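Local coordinates for protein putative ATP-dependent endonuclease of the OLD family (Thermus scotoductus, PDB 6P74) that degrades linear and supercoiled double-stranded DNA in the 5'-to-3' direction, nicks circular DNA and hydrolyses ATP in a DNA-stimulated reaction, at residues A[74-79]-A[130-135]; A[47-52]-A[103-108]; A[270-275]-A[302-307]; A[8-13]-A[34-39]. One frame throughout, in Å; residues are numbered along the deposited sequence.

Contact 1 of 4, residues A[74-79]-A[130-135]; sequences VHFDPP and RNHARV
F76 and A133 bring the two backbones closest, their CA atoms 7.6 Å apart, so the end of strand 70-76 meets the last turn of helix 127-132 through side chains, with no main-chain pairing between them. The central pair is aromatic. The imidazole of H132 directs its edge at the face of F76 in an offset edge-to-face (T-shaped) arrangement, with ring centroids 5.3 Å apart and planes at 70°. Within the pair, CD2 of H132 is the leading atom and lies 3.7 Å from CE1 of F76. The torsions account for the meeting: CG of H132 is trans to its own backbone N (chi1 173°), while the F76 ring stands between its backbone N and carbonyl carbon (chi1 55°).

Both segments belong to the N-terminal part of the ATPase domain. Strand 70-76 is a member of its antiparallel sheet, and the helix leads through A133 into strand 135-138 of the neighbouring mixed sheet, so the contact spans from one sheet to the connection entering the other. At D77 and P78 the chain turns a corner, with a cis peptide bond before P78. Just after it, the P78 carbonyl lies at the imidazole edge, its O 3.6 Å from NE2 of H132. At the ring carbon across from CE1, CD2 of F76, CB of A133 packs at 4.1 Å, adding a small apolar contact. F76 is buried and also meets F90 edge-to-face, whereas the more exposed H132 has Y80 as a further ring neighbour.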
# COMPACT_ATOMS: atom_id res chain seq x y z
N VAL A 74 -8.91 -1.95 19.74
CA VAL A 74 -9.49 -3.27 19.46
C VAL A 74 -9.88 -3.92 20.78
O VAL A 74 -9.05 -4.06 21.68
CB VAL A 74 -8.52 -4.16 18.68
CG1 VAL A 74 -9.25 -5.39 18.21
CG2 VAL A 74 -7.94 -3.41 17.51
N HIS A 75 -11.14 -4.31 20.89
CA HIS A 75 -11.67 -4.99 22.07
C HIS A 75 -11.80 -6.48 21.81
O HIS A 75 -12.10 -6.91 20.69
CB HIS A 75 -13.03 -4.44 22.47
CG HIS A 75 -13.06 -2.96 22.69
ND1 HIS A 75 -13.32 -2.40 23.92
CD2 HIS A 75 -12.91 -1.93 21.83
CE1 HIS A 75 -13.31 -1.08 23.81
NE2 HIS A 75 -13.07 -0.77 22.55
N PHE A 76 -11.59 -7.28 22.85
CA PHE A 76 -11.66 -8.72 22.68
C PHE A 76 -12.19 -9.39 23.94
O PHE A 76 -12.34 -8.77 24.99
CB PHE A 76 -10.31 -9.28 22.28
CG PHE A 76 -9.21 -8.92 23.23
CD1 PHE A 76 -9.10 -9.56 24.45
CD2 PHE A 76 -8.30 -7.93 22.91
CE1 PHE A 76 -8.10 -9.22 25.33
CE2 PHE A 76 -7.31 -7.59 23.78
CZ PHE A 76 -7.21 -8.24 25.00
N ASP A 77 -12.45 -10.69 23.81
CA ASP A 77 -13.07 -11.51 24.83
C ASP A 77 -12.67 -12.94 24.56
O ASP A 77 -12.70 -13.36 23.39
CB ASP A 77 -14.59 -11.37 24.81
CG ASP A 77 -15.24 -12.16 25.91
OD1 ASP A 77 -15.00 -11.82 27.08
OD2 ASP A 77 -15.97 -13.12 25.60
N PRO A 78 -12.27 -13.72 25.57
CA PRO A 78 -12.23 -13.35 26.99
C PRO A 78 -11.07 -12.44 27.34
O PRO A 78 -10.14 -12.30 26.54
CB PRO A 78 -12.04 -14.70 27.68
CG PRO A 78 -11.22 -15.46 26.69
CD PRO A 78 -11.76 -15.08 25.34
N PRO A 79 -11.09 -11.87 28.55
CA PRO A 79 -10.00 -10.97 28.96
C PRO A 79 -8.68 -11.71 29.07
O PRO A 79 -8.62 -12.93 29.28
CB PRO A 79 -10.46 -10.45 30.33
CG PRO A 79 -11.95 -10.75 30.37
CD PRO A 79 -12.10 -12.01 29.61
N ARG A 130 0.04 -9.23 23.70
CA ARG A 130 -0.38 -8.91 22.34
C ARG A 130 -0.58 -10.17 21.51
O ARG A 130 -1.54 -10.26 20.74
CB ARG A 130 0.62 -7.97 21.67
CG ARG A 130 0.01 -7.23 20.47
CD ARG A 130 1.09 -6.49 19.72
NE ARG A 130 1.12 -6.90 18.32
CZ ARG A 130 1.87 -7.89 17.86
NH1 ARG A 130 2.67 -8.56 18.68
NH2 ARG A 130 1.83 -8.21 16.58
N ASN A 131 0.32 -11.16 21.64
CA ASN A 131 0.14 -12.40 20.87
C ASN A 131 -1.14 -13.12 21.25
O ASN A 131 -1.67 -13.90 20.45
CB ASN A 131 1.33 -13.32 21.06
CG ASN A 131 2.62 -12.74 20.50
OD1 ASN A 131 2.61 -11.74 19.78
ND2 ASN A 131 3.75 -13.37 20.84
N HIS A 132 -1.64 -12.89 22.47
CA HIS A 132 -2.95 -13.38 22.86
C HIS A 132 -3.96 -13.20 21.73
O HIS A 132 -4.70 -14.13 21.39
CB HIS A 132 -3.41 -12.64 24.12
CG HIS A 132 -4.81 -12.94 24.54
ND1 HIS A 132 -5.24 -14.21 24.87
CD2 HIS A 132 -5.89 -12.13 24.70
CE1 HIS A 132 -6.52 -14.17 25.21
NE2 HIS A 132 -6.93 -12.91 25.13
N ALA A 133 -4.00 -12.00 21.15
CA ALA A 133 -5.08 -11.59 20.26
C ALA A 133 -4.64 -11.45 18.80
O ALA A 133 -5.38 -10.88 18.00
CB ALA A 133 -5.69 -10.27 20.74
N ARG A 134 -3.46 -11.97 18.44
CA ARG A 134 -2.96 -11.78 17.08
C ARG A 134 -3.84 -12.48 16.05
O ARG A 134 -4.42 -13.54 16.29
CB ARG A 134 -1.53 -12.29 16.96
CG ARG A 134 -0.52 -11.19 17.12
CD ARG A 134 0.88 -11.75 17.26
NE ARG A 134 1.41 -12.21 15.98
CZ ARG A 134 2.54 -12.89 15.84
NH1 ARG A 134 3.28 -13.20 16.90
NH2 ARG A 134 2.94 -13.27 14.63
N VAL A 135 -3.92 -11.86 14.87
CA VAL A 135 -4.81 -12.31 13.82
C VAL A 135 -3.97 -12.79 12.65
O VAL A 135 -2.90 -12.25 12.38
CB VAL A 135 -5.77 -11.20 13.36
CG1 VAL A 135 -6.57 -10.69 14.53
CG2 VAL A 135 -4.97 -10.07 12.73

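Contact 2 of 4, residues A[47-52]-A[103-108]; sequences DVWPSL and VDLEPL. With SO4 (sulfate ion), chain K.
V103 and S51 form the tight part of this contact: CG2 of V103 lies 3.5 Å from CA of S51, so a methyl group presses on loop backbone. The other branch of the valine, CG1, reaches 4.0 Å from CD1 of L52 and completes a small apolar patch where the loop after helix 34-45 runs beside strand 100-109.

Farther along the strand, CD2 of L105 touches both W49 and P50, and shares one face of the indole with CD of P50. It is 3.9 Å from CZ2 of W49, displaced toward the rim, and 4.1 Å from CG of P50. With CG anti to the backbone N (chi1 -173°), the indole reaches across to the strand. R130 of helix 127-132 touches W49, P50 and L105.

The looser part is where loop and strand draw apart: CA atoms are 5.8 Å apart for L52 and V103 but 7.4 Å for P50 and L105. There, with exposed W49 at the border, a sulfate ion is bound, probably from the crystallisation liquor. NE1 of W49 donates to sulfate O2 over 3.0 Å (N-H...O 158°), at the indole edge, and the backbone N of L105 to sulfate O1 over 2.9 Å (132°). Direct contacts are apolar; in this crystal an anion links the segments through one neutral N-H from each, which does not establish a natural ligand.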
# COMPACT_ATOMS: atom_id res chain seq x y z
N ASP A 47 1.34 -9.39 12.54
CA ASP A 47 2.55 -10.02 13.05
C ASP A 47 3.76 -9.08 13.09
O ASP A 47 4.88 -9.55 13.28
CB ASP A 47 2.86 -11.29 12.25
CG ASP A 47 2.69 -11.10 10.77
OD1 ASP A 47 2.65 -9.93 10.33
OD2 ASP A 47 2.59 -12.12 10.05
N VAL A 48 3.55 -7.77 12.96
CA VAL A 48 4.61 -6.78 13.15
C VAL A 48 4.27 -5.93 14.37
O VAL A 48 3.18 -5.34 14.43
CB VAL A 48 4.80 -5.89 11.91
CG1 VAL A 48 5.18 -4.47 12.32
CG2 VAL A 48 5.87 -6.48 11.03
N TRP A 49 5.20 -5.84 15.31
CA TRP A 49 4.95 -5.08 16.52
C TRP A 49 4.66 -3.62 16.17
O TRP A 49 5.47 -2.99 15.48
CB TRP A 49 6.13 -5.15 17.49
CG TRP A 49 5.78 -4.49 18.78
CD1 TRP A 49 5.96 -3.18 19.10
CD2 TRP A 49 5.12 -5.10 19.90
NE1 TRP A 49 5.47 -2.94 20.37
CE2 TRP A 49 4.96 -4.10 20.88
CE3 TRP A 49 4.67 -6.40 20.17
CZ2 TRP A 49 4.36 -4.36 22.11
CZ3 TRP A 49 4.09 -6.66 21.40
CH2 TRP A 49 3.94 -5.64 22.35
N PRO A 50 3.54 -3.06 16.63
CA PRO A 50 3.20 -1.67 16.28
C PRO A 50 4.22 -0.70 16.84
O PRO A 50 4.45 -0.64 18.04
CB PRO A 50 1.83 -1.46 16.95
CG PRO A 50 1.36 -2.81 17.34
CD PRO A 50 2.56 -3.67 17.52
N SER A 51 4.83 0.08 15.95
CA SER A 51 5.74 1.12 16.39
C SER A 51 5.66 2.26 15.39
O SER A 51 4.82 2.26 14.48
CB SER A 51 7.16 0.56 16.55
OG SER A 51 7.63 0.00 15.34
N LEU A 52 6.52 3.26 15.58
CA LEU A 52 6.55 4.39 14.66
C LEU A 52 6.83 3.93 13.23
O LEU A 52 6.38 4.57 12.27
CB LEU A 52 7.58 5.42 15.14
CG LEU A 52 7.51 6.82 14.53
CD1 LEU A 52 6.11 7.43 14.68
CD2 LEU A 52 8.58 7.72 15.18
N VAL A 103 4.21 6.44 18.98
CA VAL A 103 3.04 5.59 19.08
C VAL A 103 3.07 4.89 20.43
O VAL A 103 4.14 4.53 20.93
CB VAL A 103 2.95 4.58 17.91
CG1 VAL A 103 3.36 5.25 16.61
CG2 VAL A 103 3.79 3.36 18.18
N ASP A 104 1.89 4.72 21.02
CA ASP A 104 1.70 3.97 22.25
C ASP A 104 0.73 2.83 21.99
O ASP A 104 -0.24 2.98 21.24
CB ASP A 104 1.17 4.87 23.37
CG ASP A 104 1.96 6.15 23.52
OD1 ASP A 104 3.19 6.07 23.78
OD2 ASP A 104 1.36 7.24 23.37
N LEU A 105 1.01 1.68 22.59
CA LEU A 105 0.09 0.54 22.58
C LEU A 105 -0.39 0.37 24.01
O LEU A 105 0.35 -0.11 24.86
CB LEU A 105 0.78 -0.72 22.05
CG LEU A 105 -0.11 -1.95 21.85
CD1 LEU A 105 -1.24 -1.66 20.87
CD2 LEU A 105 0.73 -3.14 21.40
N GLU A 106 -1.61 0.79 24.29
CA GLU A 106 -1.92 0.73 25.70
C GLU A 106 -2.92 -0.37 26.00
O GLU A 106 -3.87 -0.58 25.24
CB GLU A 106 -2.49 2.05 26.21
CG GLU A 106 -1.64 3.26 25.97
CD GLU A 106 -2.42 4.53 26.24
OE1 GLU A 106 -2.20 5.14 27.31
OE2 GLU A 106 -3.27 4.90 25.39
N PRO A 107 -2.75 -1.06 27.13
CA PRO A 107 -3.77 -2.00 27.58
C PRO A 107 -4.90 -1.27 28.30
O PRO A 107 -4.69 -0.25 28.97
CB PRO A 107 -3.00 -2.91 28.55
CG PRO A 107 -2.01 -1.98 29.18
CD PRO A 107 -1.61 -0.99 28.07
N LEU A 108 -6.09 -1.81 28.15
CA LEU A 108 -7.30 -1.24 28.73
C LEU A 108 -8.04 -2.34 29.47
O LEU A 108 -8.08 -3.48 29.02
CB LEU A 108 -8.23 -0.65 27.64
CG LEU A 108 -7.82 0.60 26.89
CD1 LEU A 108 -8.92 0.98 25.90
CD2 LEU A 108 -7.55 1.74 27.85
S SO4 K . 5.12 0.68 21.91
O1 SO4 K . 3.89 1.31 22.38
O2 SO4 K . 5.16 -0.72 22.31
O3 SO4 K . 5.21 0.76 20.45
O4 SO4 K . 6.26 1.38 22.50

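Contact 3 of 4, residues A[270-275]-A[302-307]; sequences IGTVII and QCQIIY
Strands 272-276 and 304-308 are the two parallel strands of a beta-alpha-beta unit whose crossover is helix 284-299, and they lie side by side in the mixed sheet of the ATPase domain. The axes of the short segments 272-275 and 304-307 approach to 4.5 Å at 21°. The bonding ladder zigzags: Q304 N donates to G271 O, V273 N to Q304 O at 2.8 Å (N-H...O 168°), I306 N to V273 O, and I275 N to I306 O. I270 N also donates to Q302 O.

On the face carrying T272, I274, Q304 and I306, OG1 of T272 donates to OE1 of Q304 over 2.7 Å, in the carbonyl plane and on a lone pair. The extended glutamine side chain runs alongside the threonine, and the same OE1 accepts from L2 N while NE2 donates to G21 O. This buried amide is thereby held at both ends. Beside it, CG1 of I274 packs 4.0 Å from CB of I306.

The face of V273, I275, I305 and Y307 is apolar near the pairing: a chi2 of -69° turns CD1 of I305 toward CB of V273, 3.7 Å away, and CB of I275 is 4.0 Å from CB of Y307. The tyrosine hydroxyl bonds to F314 O. Strand 135-138 flanks one side and strand 23-27 the other, an order that fits the parallel core of a P-loop ATPase.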
# COMPACT_ATOMS: atom_id res chain seq x y z
N ILE A 270 -8.25 -21.93 15.83
CA ILE A 270 -7.19 -21.16 15.21
C ILE A 270 -7.37 -19.66 15.41
O ILE A 270 -6.61 -18.86 14.86
CB ILE A 270 -7.06 -21.50 13.72
CG1 ILE A 270 -8.35 -21.17 12.97
CG2 ILE A 270 -6.71 -22.98 13.55
CD1 ILE A 270 -8.24 -21.35 11.48
N GLY A 271 -8.36 -19.26 16.20
CA GLY A 271 -8.49 -17.85 16.53
C GLY A 271 -9.04 -17.01 15.39
O GLY A 271 -9.93 -17.45 14.66
N THR A 272 -8.50 -15.81 15.22
CA THR A 272 -9.09 -14.80 14.36
C THR A 272 -8.34 -14.69 13.05
O THR A 272 -7.11 -14.50 13.04
CB THR A 272 -9.13 -13.44 15.04
OG1 THR A 272 -9.97 -13.51 16.20
CG2 THR A 272 -9.70 -12.38 14.06
N VAL A 273 -9.08 -14.76 11.95
CA VAL A 273 -8.56 -14.69 10.60
C VAL A 273 -9.24 -13.53 9.90
O VAL A 273 -10.47 -13.39 9.96
CB VAL A 273 -8.81 -15.99 9.81
CG1 VAL A 273 -8.17 -15.92 8.44
CG2 VAL A 273 -8.31 -17.20 10.59
N ILE A 274 -8.46 -12.70 9.24
CA ILE A 274 -8.96 -11.59 8.45
C ILE A 274 -8.66 -11.90 7.00
O ILE A 274 -7.53 -12.28 6.67
CB ILE A 274 -8.33 -10.27 8.90
CG1 ILE A 274 -8.80 -9.94 10.31
CG2 ILE A 274 -8.62 -9.18 7.90
CD1 ILE A 274 -8.23 -8.65 10.86
N ILE A 275 -9.66 -11.78 6.13
CA ILE A 275 -9.46 -12.08 4.72
C ILE A 275 -9.93 -10.91 3.89
O ILE A 275 -11.05 -10.41 4.05
CB ILE A 275 -10.17 -13.38 4.29
CG1 ILE A 275 -9.72 -14.52 5.19
CG2 ILE A 275 -9.79 -13.72 2.85
CD1 ILE A 275 -10.43 -15.81 4.94
N GLN A 302 -14.69 -22.60 16.07
CA GLN A 302 -13.32 -23.01 15.80
C GLN A 302 -12.45 -21.86 15.31
O GLN A 302 -11.22 -22.00 15.26
CB GLN A 302 -13.32 -24.12 14.74
CG GLN A 302 -11.95 -24.59 14.34
CD GLN A 302 -12.02 -25.74 13.35
OE1 GLN A 302 -13.09 -26.03 12.79
NE2 GLN A 302 -10.90 -26.41 13.15
N CYS A 303 -13.04 -20.74 14.94
CA CYS A 303 -12.28 -19.55 14.58
C CYS A 303 -13.26 -18.39 14.45
O CYS A 303 -14.48 -18.57 14.52
CB CYS A 303 -11.51 -19.75 13.28
SG CYS A 303 -12.62 -19.85 11.88
N GLN A 304 -12.70 -17.21 14.26
CA GLN A 304 -13.47 -16.03 13.91
C GLN A 304 -12.96 -15.54 12.56
O GLN A 304 -11.74 -15.43 12.36
CB GLN A 304 -13.32 -14.95 14.99
CG GLN A 304 -13.74 -13.57 14.52
CD GLN A 304 -13.53 -12.50 15.57
OE1 GLN A 304 -12.47 -12.46 16.22
NE2 GLN A 304 -14.53 -11.63 15.75
N ILE A 305 -13.87 -15.26 11.63
CA ILE A 305 -13.51 -14.81 10.28
C ILE A 305 -14.03 -13.39 10.08
O ILE A 305 -15.23 -13.14 10.21
CB ILE A 305 -14.07 -15.73 9.18
CG1 ILE A 305 -13.64 -17.18 9.41
CG2 ILE A 305 -13.56 -15.30 7.82
CD1 ILE A 305 -12.15 -17.38 9.20
N ILE A 306 -13.13 -12.48 9.75
CA ILE A 306 -13.47 -11.11 9.43
C ILE A 306 -12.99 -10.85 8.02
O ILE A 306 -11.81 -11.08 7.72
CB ILE A 306 -12.82 -10.12 10.41
CG1 ILE A 306 -13.31 -10.39 11.84
CG2 ILE A 306 -13.05 -8.67 9.98
CD1 ILE A 306 -12.55 -9.56 12.87
N TYR A 307 -13.88 -10.38 7.14
CA TYR A 307 -13.45 -10.18 5.77
C TYR A 307 -14.20 -9.05 5.09
O TYR A 307 -15.34 -8.73 5.43
CB TYR A 307 -13.60 -11.48 4.97
CG TYR A 307 -14.99 -12.04 4.94
CD1 TYR A 307 -15.93 -11.57 4.03
CD2 TYR A 307 -15.36 -13.06 5.80
CE1 TYR A 307 -17.19 -12.09 3.99
CE2 TYR A 307 -16.62 -13.59 5.75
CZ TYR A 307 -17.53 -13.10 4.84
OH TYR A 307 -18.80 -13.63 4.79

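Contact 4 of 4, residues A[8-13]-A[34-39]; sequences KNFRCL and KTTILR. With SO4 (sulfate ion), chain D.
T36 directs its two branches differently toward the turn of F10 to L13: CG2 is trans to the backbone N, and OG1 lies beside that nitrogen (chi1 -59°). The methyl enters an apolar pocket, 3.5 Å from CD1 of L13 and 3.8 Å from CD2 of F10, whose ring is carried toward the helix by a trans chi1 of 177°. The L13 and T36 side chains run alongside, pointing opposite ways, and CD1 of L13 continues to CG1 of I37 at 4.0 Å.

The polar branch uses water: NH1 of R11 donates to it over 2.8 Å, and it is hydrogen-bonded to OG1 of T36 at 2.9 Å, bridging turn and helix. CZ of F10 lies over one face of the R11 guanidinium, offset toward its rim, and the water sits in plane at the guanidinium's edge; NE of R11 forms a salt bridge to D60. R39 is close by and pairs with E276, and the two carboxylates probably offset the nearness of the like charges.

The turn is type II' with a G1 beta bulge, in which N9 and F10 both face L13. It packs against the start of helix 34-45, where K34 and T35 belong to the inferred ATP site. A sulfate, probably from the crystallisation liquor and doubtfully placed near T35, accepts from the G31 and G33 amides, consistent with the phosphate-binding P-loop (Walker A).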
# COMPACT_ATOMS: atom_id res chain seq x y z
N LYS A 8 -10.11 6.35 14.92
CA LYS A 8 -10.24 7.80 14.86
C LYS A 8 -9.05 8.36 14.11
O LYS A 8 -7.91 8.16 14.52
CB LYS A 8 -10.33 8.41 16.27
CG LYS A 8 -11.48 7.90 17.11
CD LYS A 8 -11.63 8.73 18.39
CE LYS A 8 -12.95 8.41 19.10
NZ LYS A 8 -13.50 9.58 19.86
N ASN A 9 -9.33 9.05 13.01
CA ASN A 9 -8.34 9.86 12.31
C ASN A 9 -7.33 9.04 11.51
O ASN A 9 -6.24 9.53 11.19
CB ASN A 9 -7.61 10.78 13.30
CG ASN A 9 -8.54 11.81 13.92
OD1 ASN A 9 -9.37 12.40 13.24
ND2 ASN A 9 -8.42 12.01 15.23
N PHE A 10 -7.67 7.80 11.14
CA PHE A 10 -6.76 6.93 10.41
C PHE A 10 -7.19 6.86 8.94
O PHE A 10 -8.22 6.26 8.61
CB PHE A 10 -6.72 5.54 11.05
CG PHE A 10 -5.86 4.57 10.31
CD1 PHE A 10 -4.50 4.81 10.16
CD2 PHE A 10 -6.41 3.42 9.75
CE1 PHE A 10 -3.70 3.92 9.46
CE2 PHE A 10 -5.62 2.53 9.06
CZ PHE A 10 -4.26 2.78 8.92
N ARG A 11 -6.39 7.46 8.06
CA ARG A 11 -6.70 7.55 6.63
C ARG A 11 -8.09 8.14 6.41
O ARG A 11 -8.36 9.27 6.85
CB ARG A 11 -6.54 6.18 5.97
CG ARG A 11 -5.07 5.78 5.83
CD ARG A 11 -4.86 4.31 5.50
NE ARG A 11 -3.50 3.87 5.83
CZ ARG A 11 -2.98 2.70 5.49
NH1 ARG A 11 -3.70 1.83 4.78
NH2 ARG A 11 -1.74 2.39 5.83
N CYS A 12 -8.98 7.41 5.75
CA CYS A 12 -10.31 7.94 5.49
C CYS A 12 -11.26 7.77 6.68
O CYS A 12 -12.38 8.30 6.62
CB CYS A 12 -10.91 7.29 4.24
SG CYS A 12 -11.01 5.48 4.25
N LEU A 13 -10.85 7.09 7.75
CA LEU A 13 -11.74 6.77 8.87
C LEU A 13 -11.62 7.86 9.92
O LEU A 13 -10.78 7.80 10.82
CB LEU A 13 -11.41 5.40 9.45
CG LEU A 13 -11.40 4.22 8.48
CD1 LEU A 13 -11.09 2.91 9.19
CD2 LEU A 13 -12.73 4.12 7.75
N LYS A 34 -13.78 0.17 3.54
CA LYS A 34 -13.77 -1.29 3.67
C LYS A 34 -12.39 -1.84 4.04
O LYS A 34 -12.21 -2.45 5.10
CB LYS A 34 -14.24 -1.88 2.33
CG LYS A 34 -14.80 -3.29 2.37
CD LYS A 34 -15.86 -3.51 1.24
CE LYS A 34 -15.27 -3.66 -0.16
NZ LYS A 34 -15.01 -2.36 -0.86
N THR A 35 -11.41 -1.65 3.16
CA THR A 35 -10.09 -2.23 3.35
C THR A 35 -9.35 -1.53 4.49
O THR A 35 -8.55 -2.16 5.19
CB THR A 35 -9.30 -2.15 2.04
OG1 THR A 35 -9.97 -2.93 1.05
CG2 THR A 35 -7.89 -2.67 2.22
N THR A 36 -9.62 -0.24 4.70
CA THR A 36 -8.96 0.50 5.76
C THR A 36 -9.37 -0.02 7.14
O THR A 36 -8.55 -0.05 8.06
CB THR A 36 -9.27 1.99 5.60
OG1 THR A 36 -8.80 2.43 4.31
CG2 THR A 36 -8.60 2.81 6.69
N ILE A 37 -10.62 -0.45 7.29
CA ILE A 37 -11.01 -1.15 8.52
C ILE A 37 -10.11 -2.36 8.75
O ILE A 37 -9.55 -2.55 9.84
CB ILE A 37 -12.49 -1.55 8.48
CG1 ILE A 37 -13.39 -0.31 8.62
CG2 ILE A 37 -12.80 -2.58 9.58
CD1 ILE A 37 -14.86 -0.58 8.41
N LEU A 38 -9.94 -3.20 7.72
CA LEU A 38 -9.11 -4.38 7.89
C LEU A 38 -7.67 -4.01 8.22
O LEU A 38 -7.05 -4.64 9.09
CB LEU A 38 -9.16 -5.25 6.65
CG LEU A 38 -10.53 -5.76 6.25
CD1 LEU A 38 -10.38 -6.80 5.17
CD2 LEU A 38 -11.24 -6.34 7.46
N ARG A 39 -7.11 -3.00 7.54
CA ARG A 39 -5.71 -2.64 7.79
C ARG A 39 -5.53 -2.12 9.22
O ARG A 39 -4.49 -2.38 9.86
CB ARG A 39 -5.23 -1.61 6.77
CG ARG A 39 -5.38 -2.06 5.32
CD ARG A 39 -4.29 -3.03 4.85
NE ARG A 39 -3.48 -2.44 3.77
CZ ARG A 39 -3.82 -2.44 2.48
NH1 ARG A 39 -4.94 -3.02 2.08
NH2 ARG A 39 -3.02 -1.87 1.60
S SO4 D . -11.31 0.46 0.70
O1 SO4 D . -12.46 1.29 1.08
O2 SO4 D . -11.59 -0.92 1.05
O3 SO4 D . -11.09 0.56 -0.73
O4 SO4 D . -10.12 0.93 1.41
O HOH W 1 -6.21 1.42 3.68

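Along the chain, contact 4 closes first, contacts 1 and 2 then interleave, and contact 3 comes last. Contacts 1, 2 and 4 reach the six-stranded antiparallel sheet, whereas contact 3 joins strands of the mixed sheet. Centres of contacts 1 and 2 are about 13 Å apart, and they touch through R130 against W49, P50 and L105. Contacts 1 and 3, about 12 Å between centres, meet where V135 packs on T272 and I274. L38 of helix 34-45 joins contact 4 to I274, I275 and I306 of contact 3. Helix 34-45, carrying part of the inferred ATP site, therefore packs on the mixed sheet while its first turn meets the hairpin turn 10-13 of the antiparallel sheet.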